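Long-range contacts in histidine--tRNA ligase (Staphylococcus aureus, PDB 1QE0), which catalyses the ATP-dependent attachment of L-histidine to tRNA(His), releasing AMP and diphosphate, as a homodimeric class II aminoacyl-tRNA synthetase: residues L104-P109 against F124-V129; V143-M148 against D243-P248; V162-G167 against R222-L227; M271-Y276 against E318-E323; E392-D397 against I409-L414. One frame throughout, in Å; residues are numbered along the deposited sequence.

Contact 1: L104-P109 against F124-V129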
# COMPACT_ATOMS: atom_id res chain seq x y z
N LEU A 104 -13.73 6.67 1.28
CA LEU A 104 -12.35 6.40 1.70
C LEU A 104 -11.95 4.91 1.65
O LEU A 104 -12.79 4.04 1.86
CB LEU A 104 -12.20 6.83 3.16
CG LEU A 104 -12.34 8.25 3.69
CD1 LEU A 104 -12.46 8.19 5.22
CD2 LEU A 104 -11.19 9.12 3.28
N TYR A 105 -10.66 4.64 1.45
CA TYR A 105 -10.17 3.26 1.45
C TYR A 105 -8.87 3.16 2.20
O TYR A 105 -8.18 4.17 2.43
CB TYR A 105 -10.00 2.71 0.03
CG TYR A 105 -8.71 3.03 -0.70
CD1 TYR A 105 -7.58 2.24 -0.58
CD2 TYR A 105 -8.66 4.10 -1.57
CE1 TYR A 105 -6.45 2.50 -1.31
CE2 TYR A 105 -7.52 4.38 -2.30
CZ TYR A 105 -6.43 3.59 -2.18
OH TYR A 105 -5.34 3.91 -2.96
N TYR A 106 -8.53 1.95 2.63
CA TYR A 106 -7.30 1.73 3.37
C TYR A 106 -6.71 0.41 2.98
O TYR A 106 -7.33 -0.35 2.25
CB TYR A 106 -7.54 1.81 4.86
CG TYR A 106 -8.52 0.81 5.38
CD1 TYR A 106 -9.82 1.20 5.71
CD2 TYR A 106 -8.17 -0.52 5.51
CE1 TYR A 106 -10.74 0.26 6.16
CE2 TYR A 106 -9.09 -1.47 5.96
CZ TYR A 106 -10.37 -1.08 6.28
OH TYR A 106 -11.27 -2.03 6.68
N ASN A 107 -5.51 0.14 3.46
CA ASN A 107 -4.81 -1.11 3.16
C ASN A 107 -3.58 -1.18 4.08
O ASN A 107 -2.67 -0.36 3.94
CB ASN A 107 -4.37 -1.10 1.69
CG ASN A 107 -3.74 -2.41 1.24
OD1 ASN A 107 -3.30 -3.24 2.03
ND2 ASN A 107 -3.68 -2.60 -0.06
N GLY A 108 -3.57 -2.09 5.05
CA GLY A 108 -2.42 -2.19 5.92
C GLY A 108 -2.58 -3.35 6.87
O GLY A 108 -3.58 -4.04 6.84
N PRO A 109 -1.58 -3.62 7.70
CA PRO A 109 -1.66 -4.73 8.65
C PRO A 109 -2.59 -4.48 9.82
O PRO A 109 -2.58 -3.40 10.41
CB PRO A 109 -0.23 -4.84 9.16
CG PRO A 109 0.26 -3.44 9.05
CD PRO A 109 -0.22 -3.07 7.68
N PHE A 124 -2.11 -9.60 10.02
CA PHE A 124 -2.63 -9.88 8.70
C PHE A 124 -2.85 -8.55 7.99
O PHE A 124 -2.89 -7.51 8.65
CB PHE A 124 -3.90 -10.72 8.79
CG PHE A 124 -4.93 -10.16 9.73
CD1 PHE A 124 -4.73 -10.19 11.09
CD2 PHE A 124 -6.12 -9.61 9.23
CE1 PHE A 124 -5.68 -9.68 11.97
CE2 PHE A 124 -7.08 -9.10 10.09
CZ PHE A 124 -6.86 -9.14 11.47
N ASN A 125 -2.93 -8.56 6.67
CA ASN A 125 -3.12 -7.32 5.93
C ASN A 125 -4.46 -7.16 5.27
O ASN A 125 -4.66 -7.67 4.17
CB ASN A 125 -2.04 -7.20 4.85
CG ASN A 125 -0.83 -6.39 5.28
OD1 ASN A 125 -0.31 -6.53 6.39
ND2 ASN A 125 -0.36 -5.56 4.38
N GLN A 126 -5.35 -6.39 5.88
CA GLN A 126 -6.67 -6.17 5.29
C GLN A 126 -6.78 -4.84 4.54
O GLN A 126 -6.13 -3.83 4.88
CB GLN A 126 -7.81 -6.33 6.32
CG GLN A 126 -8.16 -5.11 7.16
CD GLN A 126 -9.46 -5.27 7.99
OE1 GLN A 126 -10.00 -4.28 8.51
NE2 GLN A 126 -9.95 -6.51 8.11
N PHE A 127 -7.55 -4.88 3.47
CA PHE A 127 -7.82 -3.73 2.60
C PHE A 127 -9.32 -3.49 2.75
O PHE A 127 -10.05 -4.45 2.96
CB PHE A 127 -7.49 -4.12 1.15
CG PHE A 127 -7.91 -3.09 0.12
CD1 PHE A 127 -6.99 -2.15 -0.37
CD2 PHE A 127 -9.22 -3.06 -0.36
CE1 PHE A 127 -7.38 -1.20 -1.32
CE2 PHE A 127 -9.62 -2.11 -1.31
CZ PHE A 127 -8.70 -1.19 -1.79
N GLY A 128 -9.77 -2.25 2.67
CA GLY A 128 -11.20 -1.97 2.79
C GLY A 128 -11.65 -0.59 2.32
O GLY A 128 -10.81 0.30 2.10
N VAL A 129 -12.95 -0.42 2.06
CA VAL A 129 -13.48 0.88 1.67
C VAL A 129 -14.65 1.22 2.57
O VAL A 129 -15.27 0.34 3.13
CB VAL A 129 -13.98 0.96 0.22
CG1 VAL A 129 -13.09 0.18 -0.66
CG2 VAL A 129 -15.46 0.58 0.11
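Y105 faces V129 as a non-hydrogen-bonded pair of two antiparallel strands whose axes run at 173°, and its CB lies 4.1 Å from V129 CG1. On the same face its ring meets that of F127 obliquely, with Y105 CD1 3.5 Å from F127 CE1; the hydroxyl end is held by D27 of helix 13-33. Y106, on the reverse face, forms a hydrogen-bonded pair with G128: Y106 N donates to G128 O at 2.9 Å and G128 N returns a bond to Y106 O at 3.1 Å. With its CG between the backbone N and the carbonyl carbon (chi1 60°), the Y106 ring folds back over the neighbouring strand, and G128 CA sits 4.0 Å from the ring centroid, a CH-pi contact over the face. Past the ring, Y106 OH is 3.2 Å from Q126 OE1, which accepts from G81 N. N107 returns to the Y105 face and brings ND2 to the edge of the F127 ring, its amide nearly perpendicular to it (88°), while Y106 O lies over one face. G108 N then bonds Q126 O at 3.1 Å; the reverse bond is weak. P109 lies alongside N125, and its carbonyl oxygen accepts from R78. This long antiparallel hairpin, with helix 13-33 on its Y105/F127 face and strand 302-309 paired to its second strand, corresponds to motif 2 of the class II synthetase catalytic domain.

Contact 2: V143-M148 against D243-P248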
# COMPACT_ATOMS: atom_id res chain seq x y z
N VAL A 143 -20.65 0.04 -4.57
CA VAL A 143 -19.70 -0.73 -3.81
C VAL A 143 -19.77 -2.19 -4.15
O VAL A 143 -18.75 -2.87 -4.06
CB VAL A 143 -19.75 -0.53 -2.30
CG1 VAL A 143 -20.19 0.87 -1.93
CG2 VAL A 143 -20.51 -1.61 -1.64
N LEU A 144 -20.94 -2.68 -4.60
CA LEU A 144 -21.07 -4.11 -4.96
C LEU A 144 -20.47 -4.39 -6.32
O LEU A 144 -19.87 -5.43 -6.53
CB LEU A 144 -22.51 -4.59 -4.97
CG LEU A 144 -23.18 -4.64 -3.61
CD1 LEU A 144 -24.65 -4.87 -3.83
CD2 LEU A 144 -22.58 -5.68 -2.73
N ALA A 145 -20.65 -3.47 -7.25
CA ALA A 145 -20.07 -3.59 -8.56
C ALA A 145 -18.54 -3.56 -8.39
O ALA A 145 -17.80 -4.27 -9.09
CB ALA A 145 -20.53 -2.45 -9.41
N MET A 146 -18.07 -2.75 -7.43
CA MET A 146 -16.64 -2.60 -7.13
C MET A 146 -16.04 -3.90 -6.55
O MET A 146 -15.02 -4.39 -7.07
CB MET A 146 -16.42 -1.44 -6.15
CG MET A 146 -14.97 -1.21 -5.74
SD MET A 146 -14.82 -0.25 -4.21
CE MET A 146 -15.13 1.31 -4.80
N VAL A 147 -16.66 -4.44 -5.50
CA VAL A 147 -16.14 -5.65 -4.87
C VAL A 147 -16.06 -6.74 -5.93
O VAL A 147 -15.18 -7.58 -5.88
CB VAL A 147 -16.96 -6.07 -3.61
CG1 VAL A 147 -18.38 -6.32 -3.97
CG2 VAL A 147 -16.37 -7.31 -2.98
N MET A 148 -16.90 -6.65 -6.96
CA MET A 148 -16.88 -7.63 -8.03
C MET A 148 -15.75 -7.28 -8.98
O MET A 148 -14.98 -8.14 -9.43
CB MET A 148 -18.19 -7.58 -8.79
CG MET A 148 -18.57 -8.91 -9.36
SD MET A 148 -19.06 -9.99 -8.04
CE MET A 148 -20.14 -11.04 -8.94
N ASP A 243 -29.08 -6.09 -11.43
CA ASP A 243 -29.58 -6.66 -12.67
C ASP A 243 -29.18 -5.75 -13.82
O ASP A 243 -28.69 -6.22 -14.83
CB ASP A 243 -31.09 -6.86 -12.61
CG ASP A 243 -31.51 -7.80 -11.47
OD1 ASP A 243 -32.60 -7.60 -10.87
OD2 ASP A 243 -30.76 -8.75 -11.18
N ASP A 244 -29.33 -4.44 -13.63
CA ASP A 244 -28.97 -3.44 -14.65
C ASP A 244 -27.53 -3.65 -15.10
O ASP A 244 -27.26 -3.78 -16.29
CB ASP A 244 -28.98 -2.04 -14.04
CG ASP A 244 -30.35 -1.42 -13.98
OD1 ASP A 244 -31.24 -1.97 -13.28
OD2 ASP A 244 -30.52 -0.32 -14.56
N LEU A 245 -26.62 -3.56 -14.14
CA LEU A 245 -25.19 -3.70 -14.38
C LEU A 245 -24.83 -5.13 -14.79
O LEU A 245 -23.66 -5.42 -15.08
CB LEU A 245 -24.39 -3.33 -13.12
CG LEU A 245 -24.77 -2.07 -12.37
CD1 LEU A 245 -24.19 -2.09 -10.98
CD2 LEU A 245 -24.29 -0.89 -13.12
N GLY A 246 -25.79 -6.04 -14.71
CA GLY A 246 -25.52 -7.41 -15.10
C GLY A 246 -24.63 -8.15 -14.14
O GLY A 246 -23.77 -8.94 -14.55
N ILE A 247 -24.82 -7.90 -12.86
CA ILE A 247 -24.05 -8.55 -11.82
C ILE A 247 -24.93 -9.65 -11.24
O ILE A 247 -26.09 -9.44 -10.93
CB ILE A 247 -23.62 -7.52 -10.77
CG1 ILE A 247 -22.70 -6.50 -11.46
CG2 ILE A 247 -22.95 -8.22 -9.60
CD1 ILE A 247 -22.41 -5.24 -10.69
N PRO A 248 -24.43 -10.88 -11.27
CA PRO A 248 -25.22 -11.99 -10.74
C PRO A 248 -25.05 -12.03 -9.23
O PRO A 248 -23.98 -11.68 -8.73
CB PRO A 248 -24.56 -13.20 -11.40
CG PRO A 248 -23.83 -12.64 -12.59
CD PRO A 248 -23.27 -11.39 -12.00
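A145 and M148 meet I247 in a small apolar contact between the flank of helix 137-153 and the turn that ends helix 231-245; the two segments bury 191 Å². I247 does most of the work because its two branches part. CG1 runs anti to the carbonyl carbon (chi1 -63°) and carries CD1 to 3.6 Å from A145 CB, whereas CG2 reaches to within 4.0 Å of M148 CE. The methionine chain bends at chi2 (71°), sliding past I247 in the opposite direction; M148 CE also lies 3.9 Å from P248 O and 4.4 Å from P248 CD. L245 adds CD1, 4.0 Å from A145 CB. On its other flank the first helix rests on the sheet, V147 touching F267 and L269. Before I247, G246 has positive phi (71°) and two bonds run back into the last turn, among them G246 N to D243 O at 2.9 Å. This Schellman motif ends the helix and sends the chain through I247 and P248 into strand 250-251 of the catalytic-domain sheet.

Contact 3: V162-G167 against R222-L227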
# COMPACT_ATOMS: atom_id res chain seq x y z
N VAL A 162 -23.14 -12.97 -2.78
CA VAL A 162 -24.28 -13.31 -1.98
C VAL A 162 -24.69 -12.08 -1.17
O VAL A 162 -23.87 -11.51 -0.45
CB VAL A 162 -23.90 -14.44 -1.04
CG1 VAL A 162 -25.05 -14.83 -0.17
CG2 VAL A 162 -23.39 -15.62 -1.84
N ILE A 163 -25.95 -11.68 -1.31
CA ILE A 163 -26.50 -10.50 -0.62
C ILE A 163 -27.75 -10.82 0.19
O ILE A 163 -28.33 -11.88 0.05
CB ILE A 163 -26.88 -9.41 -1.63
CG1 ILE A 163 -28.02 -9.89 -2.49
CG2 ILE A 163 -25.71 -9.09 -2.55
CD1 ILE A 163 -28.47 -8.85 -3.48
N ASN A 164 -28.14 -9.88 1.04
CA ASN A 164 -29.31 -10.00 1.89
C ASN A 164 -29.58 -8.59 2.46
O ASN A 164 -28.77 -7.67 2.31
CB ASN A 164 -29.08 -10.99 3.05
CG ASN A 164 -30.34 -11.17 3.95
OD1 ASN A 164 -30.28 -11.34 5.18
ND2 ASN A 164 -31.49 -11.07 3.31
N SER A 165 -30.72 -8.42 3.10
CA SER A 165 -31.05 -7.15 3.68
C SER A 165 -31.67 -7.38 5.02
O SER A 165 -32.55 -8.21 5.15
CB SER A 165 -32.06 -6.43 2.84
OG SER A 165 -32.44 -5.25 3.51
N VAL A 166 -31.23 -6.62 6.00
CA VAL A 166 -31.77 -6.74 7.33
C VAL A 166 -32.65 -5.52 7.62
O VAL A 166 -32.84 -5.13 8.77
CB VAL A 166 -30.63 -6.91 8.34
CG1 VAL A 166 -30.09 -8.35 8.26
CG2 VAL A 166 -29.50 -5.95 8.01
N GLY A 167 -33.17 -4.91 6.56
CA GLY A 167 -34.04 -3.76 6.69
C GLY A 167 -33.46 -2.58 7.44
O GLY A 167 -32.30 -2.57 7.76
N ARG A 222 -37.46 -14.78 11.61
CA ARG A 222 -36.33 -14.41 10.77
C ARG A 222 -36.44 -12.91 10.49
O ARG A 222 -37.54 -12.39 10.24
CB ARG A 222 -36.36 -15.22 9.47
CG ARG A 222 -36.19 -16.73 9.66
CD ARG A 222 -36.11 -17.50 8.34
NE ARG A 222 -35.10 -18.55 8.45
CZ ARG A 222 -35.25 -19.68 9.13
NH1 ARG A 222 -34.24 -20.56 9.18
NH2 ARG A 222 -36.41 -19.97 9.71
N ILE A 223 -35.30 -12.23 10.52
CA ILE A 223 -35.23 -10.78 10.33
C ILE A 223 -35.82 -10.36 9.00
O ILE A 223 -36.62 -9.42 8.93
CB ILE A 223 -33.76 -10.26 10.47
CG1 ILE A 223 -33.70 -8.98 11.31
CG2 ILE A 223 -33.11 -10.03 9.13
CD1 ILE A 223 -34.69 -7.94 10.90
N THR A 224 -35.48 -11.10 7.96
CA THR A 224 -35.92 -10.79 6.61
C THR A 224 -37.41 -10.88 6.37
O THR A 224 -37.87 -10.69 5.26
CB THR A 224 -35.18 -11.64 5.61
OG1 THR A 224 -35.64 -12.99 5.72
CG2 THR A 224 -33.68 -11.58 5.90
N ASP A 225 -38.17 -11.20 7.39
CA ASP A 225 -39.61 -11.28 7.23
C ASP A 225 -40.21 -10.04 7.88
O ASP A 225 -41.42 -9.93 8.05
CB ASP A 225 -40.14 -12.55 7.90
CG ASP A 225 -39.97 -13.79 7.02
OD1 ASP A 225 -38.85 -14.04 6.52
OD2 ASP A 225 -40.97 -14.53 6.83
N PHE A 226 -39.33 -9.12 8.28
CA PHE A 226 -39.73 -7.89 8.93
C PHE A 226 -39.33 -6.63 8.18
O PHE A 226 -39.38 -5.53 8.72
CB PHE A 226 -39.16 -7.86 10.35
CG PHE A 226 -39.83 -8.83 11.25
CD1 PHE A 226 -40.84 -8.41 12.08
CD2 PHE A 226 -39.53 -10.18 11.17
CE1 PHE A 226 -41.56 -9.32 12.83
CE2 PHE A 226 -40.24 -11.10 11.92
CZ PHE A 226 -41.26 -10.66 12.75
N LEU A 227 -38.94 -6.78 6.92
CA LEU A 227 -38.57 -5.60 6.18
C LEU A 227 -39.88 -4.83 6.03
O LEU A 227 -40.93 -5.43 5.87
CB LEU A 227 -38.00 -5.96 4.80
CG LEU A 227 -36.88 -6.98 4.66
CD1 LEU A 227 -35.96 -6.51 3.56
CD2 LEU A 227 -36.11 -7.14 5.96
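V166 and I223 make the apolar centre of this contact, V166 CG1 lying 3.6 Å from I223 CG2 as the two side chains meet at a slant. Next to them T224 pushes its CG2 methyl against the amide end of N164, the two side chains at about a right angle, and the same methyl lies 3.6 Å from S165 O. L227 completes the first shell with both branches: CD1 stands 3.7 Å from S165 OG, and CD2 stands 3.7 Å from G167 N. S165 OG, anti to its own backbone nitrogen (chi1 175°), accepts from G167 N at 3.2 Å with an N-H...O angle of 159°, an ST turn that ends strand 159-165. One leucine therefore covers both ends of one hydrogen bond. On the opposing segment, a 3-10 turn at 223-225 sets the side chains, with F226 N bonding I223 O at 2.8 Å. Further out, F226 meets Y175 of helix 169-183 edge-to-face, I223 rests on M203 and Y175, and S165 touches Y235 of helix 231-245. The contact thus joins the C-terminal end of strand 159-165 to a helical region that probably belongs to the insertion domain of bacterial histidyl-tRNA synthetases. S165 OG and G167 N pair within their own segment, and what reaches them from L227 is methyl carbon; the segments meet by van der Waals fit.

Contact 4: M271-Y276 against E318-E323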
# COMPACT_ATOMS: atom_id res chain seq x y z
N MET A 271 -15.77 -17.63 -3.33
CA MET A 271 -14.98 -18.40 -4.26
C MET A 271 -15.31 -19.85 -4.08
O MET A 271 -15.27 -20.40 -2.97
CB MET A 271 -13.49 -18.16 -3.96
CG MET A 271 -12.48 -19.24 -4.38
SD MET A 271 -11.65 -18.91 -5.96
CE MET A 271 -11.88 -17.19 -6.15
N ASP A 272 -15.70 -20.44 -5.19
CA ASP A 272 -16.00 -21.85 -5.23
C ASP A 272 -14.67 -22.46 -5.66
O ASP A 272 -14.21 -22.24 -6.80
CB ASP A 272 -17.06 -22.15 -6.31
CG ASP A 272 -18.44 -21.63 -5.95
OD1 ASP A 272 -19.11 -21.06 -6.85
OD2 ASP A 272 -18.86 -21.82 -4.78
N ASN A 273 -13.99 -23.13 -4.74
CA ASN A 273 -12.74 -23.78 -5.08
C ASN A 273 -12.49 -25.02 -4.25
O ASN A 273 -12.19 -24.93 -3.07
CB ASN A 273 -11.56 -22.81 -4.98
CG ASN A 273 -10.35 -23.30 -5.76
OD1 ASN A 273 -9.73 -24.31 -5.38
ND2 ASN A 273 -10.02 -22.62 -6.87
N PRO A 274 -12.58 -26.21 -4.89
CA PRO A 274 -12.41 -27.57 -4.35
C PRO A 274 -11.17 -27.82 -3.48
O PRO A 274 -11.20 -28.69 -2.60
CB PRO A 274 -12.41 -28.44 -5.61
CG PRO A 274 -11.88 -27.53 -6.66
CD PRO A 274 -12.67 -26.28 -6.36
N ASN A 275 -10.10 -27.06 -3.70
CA ASN A 275 -8.90 -27.24 -2.90
C ASN A 275 -8.98 -26.41 -1.62
O ASN A 275 -7.97 -26.08 -1.02
CB ASN A 275 -7.67 -26.86 -3.70
CG ASN A 275 -7.61 -27.57 -5.03
OD1 ASN A 275 -8.05 -28.73 -5.15
ND2 ASN A 275 -7.09 -26.90 -6.06
N TYR A 276 -10.21 -26.15 -1.18
CA TYR A 276 -10.49 -25.36 0.01
C TYR A 276 -11.10 -26.18 1.14
O TYR A 276 -11.72 -27.21 0.89
CB TYR A 276 -11.43 -24.22 -0.35
CG TYR A 276 -10.68 -23.05 -0.86
CD1 TYR A 276 -9.47 -22.69 -0.27
CD2 TYR A 276 -11.17 -22.27 -1.90
CE1 TYR A 276 -8.77 -21.57 -0.70
CE2 TYR A 276 -10.47 -21.14 -2.34
CZ TYR A 276 -9.27 -20.80 -1.73
OH TYR A 276 -8.54 -19.70 -2.11
N GLU A 318 -3.71 -18.38 -6.43
CA GLU A 318 -2.94 -19.61 -6.38
C GLU A 318 -3.85 -20.79 -6.75
O GLU A 318 -3.62 -21.45 -7.78
CB GLU A 318 -2.43 -19.82 -4.96
CG GLU A 318 -0.95 -20.08 -4.82
CD GLU A 318 -0.60 -20.47 -3.38
OE1 GLU A 318 -0.79 -21.66 -3.02
OE2 GLU A 318 -0.19 -19.58 -2.60
N GLU A 319 -4.89 -21.01 -5.94
CA GLU A 319 -5.83 -22.11 -6.16
C GLU A 319 -6.45 -22.12 -7.54
O GLU A 319 -6.75 -23.18 -8.06
CB GLU A 319 -6.96 -22.11 -5.13
CG GLU A 319 -6.53 -22.07 -3.67
CD GLU A 319 -5.80 -23.31 -3.20
OE1 GLU A 319 -5.11 -23.96 -4.01
OE2 GLU A 319 -5.87 -23.63 -1.99
N GLU A 320 -6.69 -20.94 -8.11
CA GLU A 320 -7.27 -20.84 -9.44
C GLU A 320 -6.18 -21.00 -10.47
O GLU A 320 -6.45 -21.00 -11.67
CB GLU A 320 -7.98 -19.49 -9.63
CG GLU A 320 -9.16 -19.26 -8.67
CD GLU A 320 -10.54 -19.54 -9.28
OE1 GLU A 320 -10.97 -18.79 -10.20
OE2 GLU A 320 -11.21 -20.50 -8.79
N GLY A 321 -4.95 -21.11 -10.01
CA GLY A 321 -3.84 -21.27 -10.91
C GLY A 321 -3.64 -20.03 -11.74
O GLY A 321 -3.62 -20.07 -12.96
N ILE A 322 -3.51 -18.90 -11.07
CA ILE A 322 -3.30 -17.64 -11.78
C ILE A 322 -1.93 -17.03 -11.48
O ILE A 322 -1.37 -17.17 -10.37
CB ILE A 322 -4.46 -16.66 -11.50
CG1 ILE A 322 -5.78 -17.33 -11.94
CG2 ILE A 322 -4.22 -15.32 -12.19
CD1 ILE A 322 -7.00 -16.44 -11.93
N GLU A 323 -1.36 -16.46 -12.54
CA GLU A 323 -0.06 -15.80 -12.48
C GLU A 323 -0.24 -14.32 -12.80
O GLU A 323 -1.06 -13.94 -13.63
CB GLU A 323 0.91 -16.46 -13.46
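N273 and E320 slide past each other in opposite directions, with amide and carboxylate planes 61° apart, and one hydrogen bond joins them, tying the turn after strand 265-272 to the end of helix 310-319. N273 ND2 donates to E320 OE2 at 3.1 Å with an N-H...O angle of 146°; the oxygen lies close to the amide plane and offers its anti lone pair. M271 approaches the same carboxylate from the opposite direction, and its bent chain brings SD to 3.3 Å from E320 OE2. E319 takes the other side of the turn: its CB packs 3.5 Å from N273 OD1, and its CG lies 3.5 Å from Y276 OH. The E319 carboxylate, bent round at chi2, stands nearly perpendicular to the Y276 ring (87°) and puts OE2 3.4 Å from N275 O, two acceptors without a proton between them. N275 N donates to N273 OD1 at 3.2 Å, an Asx turn within the type I turn N273-Y276; across from it, a Schellman motif at G321 ends the helix. The E320 carboxylate is gripped at both oxygens: OE1 accepts from K157 N, OE2 from the N273 amide. These N-H groups probably help to stabilise its negative charge.

Contact 5: E392-D397 against I409-L414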
# COMPACT_ATOMS: atom_id res chain seq x y z
N GLU A 392 38.60 -0.35 -25.98
CA GLU A 392 39.26 0.47 -26.98
C GLU A 392 38.50 0.55 -28.29
O GLU A 392 38.20 1.64 -28.77
CB GLU A 392 40.70 0.01 -27.18
CG GLU A 392 40.86 -1.47 -27.30
CD GLU A 392 42.31 -1.90 -27.48
OE1 GLU A 392 42.61 -3.09 -27.22
OE2 GLU A 392 43.14 -1.06 -27.90
N ASN A 393 38.15 -0.60 -28.85
CA ASN A 393 37.40 -0.63 -30.10
C ASN A 393 36.08 0.15 -29.94
O ASN A 393 35.45 0.49 -30.95
CB ASN A 393 37.01 -2.07 -30.49
CG ASN A 393 38.20 -2.96 -30.77
OD1 ASN A 393 38.38 -3.99 -30.12
ND2 ASN A 393 38.97 -2.62 -31.79
N ASN A 394 35.65 0.40 -28.70
CA ASN A 394 34.39 1.08 -28.40
C ASN A 394 33.26 0.31 -29.07
O ASN A 394 32.49 0.85 -29.86
CB ASN A 394 34.39 2.54 -28.85
CG ASN A 394 33.05 3.26 -28.56
OD1 ASN A 394 32.39 3.02 -27.55
ND2 ASN A 394 32.65 4.13 -29.47
N LYS A 395 33.15 -0.98 -28.76
CA LYS A 395 32.11 -1.79 -29.35
C LYS A 395 32.01 -3.09 -28.58
O LYS A 395 33.04 -3.69 -28.26
CB LYS A 395 32.44 -2.09 -30.81
CG LYS A 395 33.73 -2.85 -30.94
CD LYS A 395 33.51 -4.23 -31.49
CE LYS A 395 33.49 -4.22 -33.01
NZ LYS A 395 32.45 -3.36 -33.57
N ILE A 396 30.79 -3.47 -28.21
CA ILE A 396 30.53 -4.72 -27.48
C ILE A 396 29.41 -5.49 -28.15
O ILE A 396 28.67 -4.96 -28.98
CB ILE A 396 30.13 -4.53 -25.97
CG1 ILE A 396 29.34 -3.24 -25.75
CG2 ILE A 396 31.31 -4.63 -25.08
CD1 ILE A 396 27.93 -3.30 -26.31
N ASP A 397 29.36 -6.77 -27.83
CA ASP A 397 28.33 -7.64 -28.34
C ASP A 397 27.34 -7.77 -27.20
O ASP A 397 27.71 -8.13 -26.09
CB ASP A 397 28.92 -9.01 -28.71
CG ASP A 397 29.61 -9.02 -30.07
OD1 ASP A 397 29.23 -9.84 -30.95
OD2 ASP A 397 30.52 -8.20 -30.26
N ILE A 409 27.30 -3.43 -30.97
CA ILE A 409 27.02 -2.00 -31.04
C ILE A 409 28.22 -1.30 -30.44
O ILE A 409 29.10 -1.97 -29.88
CB ILE A 409 25.76 -1.60 -30.23
CG1 ILE A 409 25.97 -1.87 -28.75
CG2 ILE A 409 24.54 -2.34 -30.75
CD1 ILE A 409 24.92 -1.22 -27.89
N GLU A 410 28.32 0.02 -30.62
CA GLU A 410 29.43 0.77 -30.02
C GLU A 410 29.14 0.95 -28.50
O GLU A 410 27.97 1.05 -28.10
CB GLU A 410 29.64 2.12 -30.72
CG GLU A 410 28.58 3.15 -30.46
CD GLU A 410 28.85 4.50 -31.14
OE1 GLU A 410 29.76 5.23 -30.67
OE2 GLU A 410 28.13 4.82 -32.14
N LEU A 411 30.18 1.02 -27.68
CA LEU A 411 29.99 1.15 -26.24
C LEU A 411 29.15 2.35 -25.90
O LEU A 411 28.27 2.23 -25.04
CB LEU A 411 31.31 1.10 -25.49
CG LEU A 411 31.51 -0.17 -24.69
CD1 LEU A 411 32.96 -0.44 -24.55
CD2 LEU A 411 30.90 -0.04 -23.35
N ASP A 412 29.36 3.48 -26.57
CA ASP A 412 28.54 4.65 -26.31
C ASP A 412 27.05 4.38 -26.43
O ASP A 412 26.24 4.85 -25.60
CB ASP A 412 28.86 5.78 -27.29
CG ASP A 412 30.14 6.50 -26.93
OD1 ASP A 412 31.18 6.24 -27.54
OD2 ASP A 412 30.12 7.32 -26.02
N ALA A 413 26.66 3.67 -27.48
CA ALA A 413 25.26 3.40 -27.66
C ALA A 413 24.63 2.73 -26.46
O ALA A 413 23.50 3.04 -26.15
CB ALA A 413 25.01 2.60 -28.90
N LEU A 414 25.35 1.94 -25.68
CA LEU A 414 24.72 1.21 -24.59
C LEU A 414 23.52 1.85 -23.86
O LEU A 414 22.48 1.22 -23.79
CB LEU A 414 25.72 0.74 -23.58
CG LEU A 414 25.67 -0.75 -23.25
CD1 LEU A 414 24.26 -1.23 -23.25
CD2 LEU A 414 26.40 -1.50 -24.29
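I396 and I409 pair at the open end of a beta hairpin, strands 396-400 and 406-409, in the mixed sheet of the anticodon-binding domain. As an antiparallel hydrogen-bonded pair, I396 N donates to I409 O at 2.8 Å and I409 N to I396 O at 2.9 Å, both donors nearly in line with their carbonyls. Their side chains run side by side on one face, with I396 CD1 3.4 Å from I409 CG1. The I396 side chain is the main bump. It fills a hollow walled by I409 on one side and by L411, which crosses it at about a right angle, its CG 3.9 Å from I396 CG1; L414 closes the hollow further along, though its modelled spacing is doubtful. E390 touches I396 and L391 touches L411, both from helix 388-393. A second bump is polar. N394, leaving helix 388-393 with positive phi (56°), sets CG anti to the backbone N (chi1 179°) and so pushes its amide into the notch formed by E410, L411 and D412 just before helix 413-419. N394 O takes a weak bond from L411 N, and N394 ND2 makes weak bonds to E410 OE1 and D412 OD1. The amide oxygen has the firmer grip: D412 N donates to N394 OD1 at 3.2 Å, in the carbonyl plane and on a lone pair, with an N-H...O angle of 141°.

From the N terminus, contact 1 comes first and closes a short hairpin loop of 14 residues. The second strand leads into helix 137-153, where contact 2 opens, and the two contacts touch: V129 CG1 lies 4.0 Å from M146 SD. Contact 2 spans 94 residues, and contact 3 falls entirely within that span, fastening the end of strand 159-165 to a loop beyond helix 192-196. Contact 4 follows in series, joining strand 265-272, a neighbour of strand 159-165 in the sheet, to the end of helix 310-319. No pair crosses. Contact 5 closes an 11-residue loop in the anticodon-binding domain, its centre about 50 Å from that of contact 1.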